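Local coordinates for protein cyclic UMP-AMP synthase (Rhodothermus marinus SG0.5JP17-172, PDB 6E0K) that joins UTP and ATP into the second messenger 3',3'-cUAMP, releasing two diphosphates, as the magnesium-dependent nucleotide synthase of a CBASS antiphage defence system, at residues 233-238 with 281-286. Residues are numbered along the deposited sequence; the frame is centred on the assembly and turned at random.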
# COMPACT_ATOMS: atom_id res chain seq x y z
N ASP A 233 -8.41 23.80 6.76
CA ASP A 233 -7.78 23.67 8.07
C ASP A 233 -6.96 22.39 8.16
O ASP A 233 -5.89 22.38 8.78
CB ASP A 233 -8.83 23.71 9.18
CG ASP A 233 -9.51 25.06 9.28
OD1 ASP A 233 -8.84 26.08 9.04
OD2 ASP A 233 -10.72 25.10 9.58
N THR A 234 -7.44 21.31 7.54
CA THR A 234 -6.70 20.06 7.56
C THR A 234 -5.42 20.18 6.74
O THR A 234 -4.35 19.78 7.20
CB THR A 234 -7.57 18.92 7.04
OG1 THR A 234 -8.68 18.73 7.93
CG2 THR A 234 -6.76 17.63 6.98
N PHE A 235 -5.52 20.76 5.54
CA PHE A 235 -4.33 20.92 4.70
C PHE A 235 -3.23 21.63 5.48
O PHE A 235 -2.10 21.14 5.57
CB PHE A 235 -4.70 21.70 3.43
CG PHE A 235 -3.59 21.76 2.38
CD1 PHE A 235 -2.46 22.55 2.59
CD2 PHE A 235 -3.70 21.06 1.19
CE1 PHE A 235 -1.45 22.62 1.63
CE2 PHE A 235 -2.69 21.13 0.22
CZ PHE A 235 -1.57 21.91 0.45
N CYS A 236 -3.57 22.75 6.12
CA CYS A 236 -2.55 23.55 6.80
C CYS A 236 -2.10 22.91 8.10
O CYS A 236 -0.91 22.93 8.42
CB CYS A 236 -3.08 24.96 7.04
SG CYS A 236 -3.24 25.87 5.51
N SER A 237 -3.04 22.34 8.87
CA SER A 237 -2.66 21.74 10.14
C SER A 237 -1.75 20.54 9.93
O SER A 237 -0.79 20.34 10.67
CB SER A 237 -3.90 21.33 10.94
OG SER A 237 -4.64 22.48 11.35
N VAL A 238 -2.04 19.74 8.90
CA VAL A 238 -1.21 18.57 8.61
C VAL A 238 0.18 19.01 8.17
O VAL A 238 1.20 18.53 8.68
CB VAL A 238 -1.88 17.67 7.56
CG1 VAL A 238 -0.89 16.67 7.00
CG2 VAL A 238 -3.11 16.96 8.16
N ASP A 281 4.30 25.75 -1.41
CA ASP A 281 4.29 26.62 -2.59
C ASP A 281 2.93 26.61 -3.26
O ASP A 281 2.45 27.65 -3.72
CB ASP A 281 5.35 26.20 -3.60
CG ASP A 281 6.76 26.50 -3.17
OD1 ASP A 281 6.96 27.32 -2.25
OD2 ASP A 281 7.67 25.91 -3.79
N LEU A 282 2.30 25.43 -3.36
CA LEU A 282 0.96 25.34 -3.93
C LEU A 282 -0.01 26.21 -3.16
O LEU A 282 -0.79 26.99 -3.75
CB LEU A 282 0.51 23.87 -3.90
CG LEU A 282 -0.93 23.57 -4.27
CD1 LEU A 282 -1.14 23.85 -5.76
CD2 LEU A 282 -1.21 22.10 -3.96
N TRP A 283 0.04 26.13 -1.84
CA TRP A 283 -0.85 26.88 -0.97
C TRP A 283 -0.61 28.38 -1.09
O TRP A 283 -1.55 29.15 -1.34
CB TRP A 283 -0.66 26.43 0.48
CG TRP A 283 -1.63 27.06 1.41
CD1 TRP A 283 -1.45 28.20 2.15
CD2 TRP A 283 -2.96 26.61 1.67
NE1 TRP A 283 -2.59 28.46 2.88
CE2 TRP A 283 -3.53 27.51 2.59
CE3 TRP A 283 -3.72 25.52 1.22
CZ2 TRP A 283 -4.83 27.36 3.07
CZ3 TRP A 283 -5.01 25.38 1.70
CH2 TRP A 283 -5.55 26.29 2.62
N THR A 284 0.64 28.82 -0.91
CA THR A 284 0.93 30.25 -0.89
C THR A 284 0.77 30.88 -2.27
O THR A 284 0.42 32.06 -2.38
CB THR A 284 2.33 30.52 -0.34
OG1 THR A 284 3.31 29.91 -1.18
CG2 THR A 284 2.49 29.97 1.07
N GLY A 285 1.03 30.11 -3.33
CA GLY A 285 0.94 30.65 -4.68
C GLY A 285 -0.47 30.79 -5.20
O GLY A 285 -0.69 31.56 -6.15
N TRP A 286 -1.43 30.07 -4.62
CA TRP A 286 -2.78 30.08 -5.14
C TRP A 286 -3.45 31.42 -4.84
O TRP A 286 -3.49 31.87 -3.69
CB TRP A 286 -3.59 28.93 -4.54
CG TRP A 286 -4.73 28.49 -5.43
CD1 TRP A 286 -5.89 29.18 -5.67
CD2 TRP A 286 -4.82 27.28 -6.18
NE1 TRP A 286 -6.69 28.46 -6.53
CE2 TRP A 286 -6.06 27.29 -6.85
CE3 TRP A 286 -3.97 26.18 -6.34
CZ2 TRP A 286 -6.47 26.24 -7.68
CZ3 TRP A 286 -4.37 25.14 -7.18
CH2 TRP A 286 -5.62 25.18 -7.83
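Phe235 and Trp283 reach for each other from two helices with the same first torsion: in both, the bond from CA to CB already heads for the partner helix, and CG, opposite its own backbone N (chi1 -172° and -174°), carries the ring on in that direction, the two side chains passing each other head to tail. The contact is a helix-helix packing in the helical part of this CD-NTase, between helix 231-244 and the C-terminal end of helix 269-285. The short segments run obliquely, nearer antiparallel than parallel, and their axes come no closer than 11.9 Å, a wide separation that the two aromatic side chains bridge. Their ring planes are only slightly inclined to one another but offset, with centroids 5.0 Å apart for the phenyl and the six-membered ring of the indole, and overlap is slight. Trp283 CE3 sits over one face of the phenyl, displaced toward its rim, 3.5 Å from Phe235 CD1. Farther along the phenyl, CZ of Phe235 meets the CD2 methyl of Leu282 at 4.4 Å, a looser apolar touch. Phe193 and Ala196 of helix 186-202 also meet Phe235 and Leu282, respectively; Leu8 of helix 5-11 packs on both Phe235 and Trp283, tying the N-terminal region to this pair. The ATP-binding Lys194 belongs to helix 186-202 too, its side chain about 11 Å from that of Phe235, near the contact without touching it. One residue on, Cys236 makes a sulfur-aromatic contact over a face of the indole, its SG 3.6 Å from the six-membered ring centroid and 25° off the normal. Shifted toward the rim, the sulfur comes within 3.3 Å of Trp283 CZ2, with CE2 almost as near.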